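Local coordinates for putative hexose oxidase (Nonomuraea sp. ATCC 39727, PDB 5AWV), which is a member of the oxygen-dependent FAD-linked oxidoreductase family that probably oxidises a sugar of glycopeptide antibiotics such as teicoplanin with covalently bound FAD, at residues Val35-Asp39 with Pro40-Asn44; Gly166-Ser169 with Arg170-Gly173; Leu478-Pro481 with Gly482-Thr485. One frame throughout, in Å; residues are numbered along the deposited sequence.

Interaction 1: Val35-Asp39 with Pro40-Asn44; sequences VTPDD and PRYLN
Two type I beta turns in succession, Thr-36 to Asp-39 and Asp-39 to Tyr-42, lead the chain from strand 33-35 into helix 42-46, the second closed by Tyr-42 N bonding to Asp-39 O at 3.1 Å. Asp-39 precedes the turn into the helix. Its CG lies anti to the backbone N (chi1 -177°), which carries the carboxylate forward to the residue two positions on. There OD1 accepts from Arg-41 N at 2.7 Å through its anti lone pair, a capping bond. The same oxygen takes Arg-41 NE on its syn side at 2.9 Å, and OD2 meets Arg-41 NH2 at 2.8 Å through its syn lone pair. This is a side-on, two-nitrogen salt bridge, with the carboxylate and guanidinium nearly coplanar, 24° apart; the arginine chain bends at chi3 to bring the guanidinium edge round. Pro-40 suits the turn, since its ring fixes phi and the position needs no N-H. Tyr-42 offers a flat ring for Pro-37 CA to lie over, 3.7 Å from the centroid, a CH-pi contact, while Val-35 puts an apolar branch, CG1, on the buried Tyr-42 CB at 3.8 Å. The phenol OH bonds to Pro-58 O beyond. A water bridges Asp-39 O to Leu-43 N. Arg-41 NH1 goes on to Leu-140 O of the second subunit. One carboxylate thus both makes the capping bond in the turn that leads into the helix and holds flat an arginine that reaches a subunit interface; its negative charge would probably be stabilised by the three N-H groups and perhaps by the nearby beginning of the helix.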
loop_
_atom_site.group_PDB
_atom_site.type_symbol
_atom_site.label_atom_id
_atom_site.label_comp_id
_atom_site.label_asym_id
_atom_site.label_seq_id
_atom_site.Cartn_x
_atom_site.Cartn_y
_atom_site.Cartn_z
ATOM N N VAL A 35 8.264 20.182 -12.451
ATOM C CA VAL A 35 7.254 21.069 -11.962
ATOM C C VAL A 35 7.865 21.837 -10.758
ATOM O O VAL A 35 8.001 21.307 -9.647
ATOM C CB VAL A 35 6.008 20.281 -11.494
ATOM C CG1 VAL A 35 4.937 21.213 -10.958
ATOM C CG2 VAL A 35 5.503 19.441 -12.663
ATOM N N THR A 36 8.177 23.121 -11.008
ATOM C CA THR A 36 8.735 23.968 -10.040
ATOM C C THR A 36 7.577 24.732 -9.410
ATOM O O THR A 36 6.475 24.761 -9.965
ATOM C CB THR A 36 9.751 24.899 -10.770
ATOM O OG1 THR A 36 9.117 25.516 -11.879
ATOM C CG2 THR A 36 10.888 24.089 -11.354
ATOM N N PRO A 37 7.832 25.462 -8.319
ATOM C CA PRO A 37 6.853 26.193 -7.582
ATOM C C PRO A 37 6.031 27.211 -8.362
ATOM O O PRO A 37 4.964 27.513 -7.974
ATOM C CB PRO A 37 7.693 26.903 -6.526
ATOM C CG PRO A 37 8.772 25.979 -6.280
ATOM C CD PRO A 37 9.152 25.633 -7.677
ATOM N N ASP A 38 6.509 27.691 -9.472
ATOM C CA ASP A 38 5.708 28.601 -10.251
ATOM C C ASP A 38 4.789 27.886 -11.226
ATOM O O ASP A 38 3.978 28.540 -11.842
ATOM C CB ASP A 38 6.628 29.531 -11.038
ATOM C CG ASP A 38 7.662 28.760 -11.810
ATOM O OD1 ASP A 38 8.223 27.797 -11.227
ATOM O OD2 ASP A 38 7.893 29.053 -12.982
ATOM N N ASP A 39 4.976 26.589 -11.435
ATOM C CA ASP A 39 4.133 25.819 -12.368
ATOM C C ASP A 39 2.792 25.623 -11.711
ATOM O O ASP A 39 2.689 25.407 -10.513
ATOM C CB ASP A 39 4.833 24.506 -12.690
ATOM C CG ASP A 39 4.101 23.665 -13.685
ATOM O OD1 ASP A 39 2.969 23.186 -13.398
ATOM O OD2 ASP A 39 4.663 23.463 -14.746
ATOM N N PRO A 40 1.707 25.774 -12.475
ATOM C CA PRO A 40 0.410 25.624 -11.838
ATOM C C PRO A 40 0.114 24.189 -11.318
ATOM O O PRO A 40 -0.762 24.058 -10.525
ATOM C CB PRO A 40 -0.573 25.914 -12.981
ATOM C CG PRO A 40 0.184 25.797 -14.205
ATOM C CD PRO A 40 1.606 26.102 -13.894
ATOM N N ARG A 41 0.786 23.157 -11.820
ATOM C CA ARG A 41 0.654 21.812 -11.255
ATOM C C ARG A 41 1.302 21.620 -9.882
ATOM O O ARG A 41 1.066 20.599 -9.180
ATOM C CB ARG A 41 1.251 20.760 -12.220
ATOM C CG ARG A 41 0.487 20.702 -13.518
ATOM C CD ARG A 41 1.236 20.080 -14.638
ATOM N NE ARG A 41 2.272 20.928 -15.148
ATOM C CZ ARG A 41 2.886 20.719 -16.298
ATOM N NH1 ARG A 41 2.651 19.630 -17.086
ATOM N NH2 ARG A 41 3.801 21.602 -16.636
ATOM N N TYR A 42 2.163 22.545 -9.470
ATOM C CA TYR A 42 3.019 22.257 -8.277
ATOM C C TYR A 42 2.265 21.937 -6.999
ATOM O O TYR A 42 2.553 20.928 -6.316
ATOM C CB TYR A 42 3.988 23.447 -8.011
ATOM C CG TYR A 42 4.889 23.305 -6.821
ATOM C CD1 TYR A 42 6.055 22.579 -6.880
ATOM C CD2 TYR A 42 4.565 23.928 -5.636
ATOM C CE1 TYR A 42 6.908 22.475 -5.758
ATOM C CE2 TYR A 42 5.398 23.834 -4.509
ATOM C CZ TYR A 42 6.565 23.107 -4.585
ATOM O OH TYR A 42 7.354 23.016 -3.448
ATOM N N LEU A 43 1.327 22.806 -6.626
ATOM C CA LEU A 43 0.558 22.582 -5.398
ATOM C C LEU A 43 -0.251 21.258 -5.390
ATOM O O LEU A 43 -0.334 20.616 -4.353
ATOM C CB LEU A 43 -0.308 23.804 -4.967
ATOM C CG LEU A 43 0.490 25.072 -4.477
ATOM C CD1 LEU A 43 -0.381 26.324 -4.354
ATOM C CD2 LEU A 43 1.199 24.912 -3.116
ATOM N N ASN A 44 -0.904 20.906 -6.491
ATOM C CA ASN A 44 -1.571 19.628 -6.593
ATOM C C ASN A 44 -0.594 18.511 -6.253
ATOM O O ASN A 44 -0.949 17.612 -5.493
ATOM C CB ASN A 44 -2.229 19.393 -7.956
ATOM C CG ASN A 44 -3.534 20.210 -8.131
ATOM O OD1 ASN A 44 -3.946 20.980 -7.235
ATOM N ND2 ASN A 44 -4.227 19.920 -9.143
HETATM O O HOH W 1 0.782 25.489 -7.996
#

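Interaction 2: Gly166-Ser169 with Arg170-Gly173; sequences GPLS and RQFG
Leu-168 O is approached by two backbone N-H groups: Phe-172 N at 2.8 Å, nearly along the C=O axis, and Gln-171 N, whose bond is weak. One turn of helix is thereby closed, and Ser-169 O makes the next i to i+4 bond, accepting from Gly-173 N at 2.7 Å. Ser-169 also works through its side chain. With OG beside the backbone N (chi1 -63°), the hydroxyl donates to Gly-173 O at 2.9 Å, coming from above the carbonyl plane, and accepts from Gly-166 N at 3.1 Å. A small hydroxyl that both gives and takes can thus tie the preceding turn to the helix end. Leu-168 CB touches Phe-172 CD2 at 4.1 Å, and the leucine and Gln-171 side chains run side by side in the same direction, with Leu-168 CD2 nearest to Gln-171 OE1. Gln-171 CG stands over the centre of one face of the Phe-172 ring, and the amide beyond reaches Asp-316. The polar end of Arg-170 is engaged elsewhere, by several carbonyls, among them that of Leu-291. Two waters lie between Pro-167 O and the amides of Arg-170 and Gln-171, the second bonded only weakly to Gln-171 N. Gly-173 ends the helix with positive phi (89°), where a side chain would jam against the preceding carbonyl. This is a short helix entered by a type I turn and stopped by a glycine, in the FAD-binding domain beside FAD-site residues Val-150 and Tyr-165.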
loop_
_atom_site.group_PDB
_atom_site.type_symbol
_atom_site.label_atom_id
_atom_site.label_comp_id
_atom_site.label_asym_id
_atom_site.label_seq_id
_atom_site.Cartn_x
_atom_site.Cartn_y
_atom_site.Cartn_z
ATOM N N GLY A 166 -4.617 -7.905 2.328
ATOM C CA GLY A 166 -6.003 -7.497 2.433
ATOM C C GLY A 166 -6.917 -8.645 2.738
ATOM O O GLY A 166 -6.447 -9.747 3.149
ATOM N N PRO A 167 -8.215 -8.457 2.489
ATOM C CA PRO A 167 -9.216 -9.502 2.816
ATOM C C PRO A 167 -9.014 -10.822 2.156
ATOM O O PRO A 167 -9.453 -11.821 2.723
ATOM C CB PRO A 167 -10.562 -8.856 2.400
ATOM C CG PRO A 167 -10.294 -7.364 2.565
ATOM C CD PRO A 167 -8.866 -7.199 2.076
ATOM N N LEU A 168 -8.365 -10.917 0.991
ATOM C CA LEU A 168 -8.128 -12.176 0.383
ATOM C C LEU A 168 -6.801 -12.863 0.776
ATOM O O LEU A 168 -6.450 -13.976 0.246
ATOM C CB LEU A 168 -8.192 -12.093 -1.122
ATOM C CG LEU A 168 -9.485 -11.652 -1.823
ATOM C CD1 LEU A 168 -9.326 -11.772 -3.324
ATOM C CD2 LEU A 168 -10.622 -12.484 -1.345
ATOM N N SER A 169 -6.031 -12.243 1.630
ATOM C CA SER A 169 -4.721 -12.795 2.034
ATOM C C SER A 169 -4.812 -14.148 2.782
ATOM O O SER A 169 -3.898 -15.010 2.644
ATOM C CB SER A 169 -3.855 -11.763 2.754
ATOM O OG SER A 169 -3.596 -10.746 1.856
ATOM N N ARG A 170 -5.879 -14.386 3.550
ATOM C CA ARG A 170 -6.040 -15.686 4.175
ATOM C C ARG A 170 -6.219 -16.818 3.159
ATOM O O ARG A 170 -5.767 -17.942 3.402
ATOM C CB ARG A 170 -7.157 -15.686 5.240
ATOM C CG ARG A 170 -6.736 -14.928 6.515
ATOM C CD ARG A 170 -7.957 -14.528 7.352
ATOM N NE ARG A 170 -8.791 -15.677 7.743
ATOM C CZ ARG A 170 -8.588 -16.455 8.803
ATOM N NH1 ARG A 170 -7.565 -16.220 9.622
ATOM N NH2 ARG A 170 -9.488 -17.396 9.124
ATOM N N GLN A 171 -6.804 -16.480 2.012
ATOM C CA GLN A 171 -7.053 -17.451 0.954
ATOM C C GLN A 171 -5.852 -17.533 0.050
ATOM O O GLN A 171 -5.521 -18.589 -0.401
ATOM C CB GLN A 171 -8.322 -17.038 0.181
ATOM C CG GLN A 171 -8.793 -18.018 -0.873
ATOM C CD GLN A 171 -10.246 -17.732 -1.366
ATOM O OE1 GLN A 171 -10.858 -16.669 -1.099
ATOM N NE2 GLN A 171 -10.774 -18.649 -2.097
ATOM N N PHE A 172 -5.179 -16.392 -0.208
ATOM C CA PHE A 172 -4.151 -16.368 -1.248
ATOM C C PHE A 172 -2.732 -15.954 -0.855
ATOM O O PHE A 172 -1.833 -16.038 -1.722
ATOM C CB PHE A 172 -4.599 -15.495 -2.394
ATOM C CG PHE A 172 -5.762 -16.053 -3.174
ATOM C CD1 PHE A 172 -5.680 -17.313 -3.785
ATOM C CD2 PHE A 172 -6.912 -15.351 -3.297
ATOM C CE1 PHE A 172 -6.780 -17.825 -4.539
ATOM C CE2 PHE A 172 -8.023 -15.859 -4.012
ATOM C CZ PHE A 172 -7.936 -17.122 -4.643
ATOM N N GLY A 173 -2.499 -15.496 0.376
ATOM C CA GLY A 173 -1.243 -14.915 0.792
ATOM C C GLY A 173 -1.090 -13.419 0.588
ATOM O O GLY A 173 -2.064 -12.676 0.288
HETATM O O HOH W 2 -7.688 -12.506 4.665
HETATM O O HOH W 3 -9.387 -14.717 2.538
#

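Interaction 3: Leu478-Pro481 with Gly482-Thr485; sequences LADP and GLNT
Gly-482 begins the second half of a tight loop by giving its N-H to Asp-480 OD1 at 2.9 Å, met from above the carboxylate plane. Having no beta carbon, glycine avoids a tight approach to that oxygen. Asp-480 reaches forward over the turn to Gly-482 because its CG is anti to the backbone N (chi1 176°). Leu-483 follows, its N bonding to Asp-480 O at 2.9 Å from above the carbonyl plane, while its CD1 lies 3.7 Å from Asp-480 OD2; the leucine side chain also touches Arg-446 of helix 438-452. Asn-484 N then takes the same Asp-480 O at 2.8 Å, in a nearly straight bond, so one carbonyl receives two successive amides. The asparagine side chain itself reaches Leu-478: ND2 meets Leu-478 O at 3.0 Å, the acceptor lying in the amide plane and the N-H pointing straight at it (177°). ND2 also bonds to Val-488 O, and OD1 accepts from Ser-486 OG, which together fix how the amide is turned. Thr-485 ends the segment, its CG2 3.8 Å from Pro-481 O and its backbone joined to Gly-457. Pro-481, whose ring restrains phi at the bend, also packs on Arg-79 of the third subunit. Several backbone groups of this loop in the berberine-like region are thus paired within it: one carbonyl takes two amides, a carboxylate takes a third, and a buried carboxamide takes another carbonyl.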
loop_
_atom_site.group_PDB
_atom_site.type_symbol
_atom_site.label_atom_id
_atom_site.label_comp_id
_atom_site.label_asym_id
_atom_site.label_seq_id
_atom_site.Cartn_x
_atom_site.Cartn_y
_atom_site.Cartn_z
ATOM N N LEU A 478 8.764 3.949 16.766
ATOM C CA LEU A 478 9.451 2.718 17.090
ATOM C C LEU A 478 10.981 2.894 17.091
ATOM O O LEU A 478 11.697 2.097 17.663
ATOM C CB LEU A 478 9.112 1.590 16.135
ATOM C CG LEU A 478 7.659 1.082 16.223
ATOM C CD1 LEU A 478 7.479 -0.205 15.389
ATOM C CD2 LEU A 478 7.301 0.879 17.679
ATOM N N ALA A 479 11.458 3.912 16.412
ATOM C CA ALA A 479 12.875 4.343 16.478
ATOM C C ALA A 479 13.103 5.483 17.478
ATOM O O ALA A 479 14.168 6.072 17.469
ATOM C CB ALA A 479 13.303 4.863 15.122
ATOM N N ASP A 480 12.135 5.822 18.333
ATOM C CA ASP A 480 12.325 6.940 19.250
ATOM C C ASP A 480 12.590 6.280 20.577
ATOM O O ASP A 480 11.653 5.720 21.141
ATOM C CB ASP A 480 11.093 7.808 19.302
ATOM C CG ASP A 480 11.220 8.969 20.349
ATOM O OD1 ASP A 480 12.107 8.950 21.215
ATOM O OD2 ASP A 480 10.354 9.838 20.311
ATOM N N PRO A 481 13.854 6.324 21.086
ATOM C CA PRO A 481 14.164 5.619 22.374
ATOM C C PRO A 481 13.410 6.186 23.620
ATOM O O PRO A 481 13.316 5.500 24.622
ATOM C CB PRO A 481 15.698 5.754 22.513
ATOM C CG PRO A 481 16.051 6.972 21.679
ATOM C CD PRO A 481 15.012 7.064 20.575
ATOM N N GLY A 482 12.809 7.364 23.527
ATOM C CA GLY A 482 11.835 7.810 24.531
ATOM C C GLY A 482 10.522 7.027 24.576
ATOM O O GLY A 482 9.867 7.007 25.585
ATOM N N LEU A 483 10.106 6.421 23.461
ATOM C CA LEU A 483 8.828 5.731 23.337
ATOM C C LEU A 483 9.052 4.242 23.294
ATOM O O LEU A 483 8.216 3.468 23.813
ATOM C CB LEU A 483 8.094 6.239 22.092
ATOM C CG LEU A 483 7.720 7.728 22.184
ATOM C CD1 LEU A 483 7.074 8.206 20.906
ATOM C CD2 LEU A 483 6.738 7.932 23.384
ATOM N N ASN A 484 10.135 3.841 22.611
ATOM C CA ASN A 484 10.582 2.476 22.620
ATOM C C ASN A 484 11.633 2.312 23.675
ATOM O O ASN A 484 12.813 2.638 23.421
ATOM C CB ASN A 484 11.091 2.071 21.192
ATOM C CG ASN A 484 11.614 0.661 21.123
ATOM O OD1 ASN A 484 11.726 -0.055 22.114
ATOM N ND2 ASN A 484 11.978 0.254 19.970
ATOM N N THR A 485 11.277 1.659 24.788
ATOM C CA THR A 485 12.225 1.394 25.836
ATOM C C THR A 485 12.569 -0.055 25.961
ATOM O O THR A 485 13.138 -0.457 26.953
ATOM C CB THR A 485 11.737 1.910 27.223
ATOM O OG1 THR A 485 10.526 1.239 27.619
ATOM C CG2 THR A 485 11.454 3.407 27.190
#

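How the interactions relate
All three are local turns in one chain, but they sit far apart: interaction 2 lies nearest the middle, its centre about 40 Å from that of interaction 1 and about 32 Å from that of interaction 3. Interaction 1 leads into a helix with charge and an aromatic face, and interaction 2 spans a short helix and its glycine end; interaction 3 belongs to no regular element and relies on backbone amides and an asparagine amide bonding to carbonyl and carboxylate oxygens. Interactions 1 and 3 lie farther out, each touching another subunit, whereas no other chain touches interaction 2, the most buried. Interaction 2 belongs to the FAD-binding domain, interaction 3 to the berberine-like region.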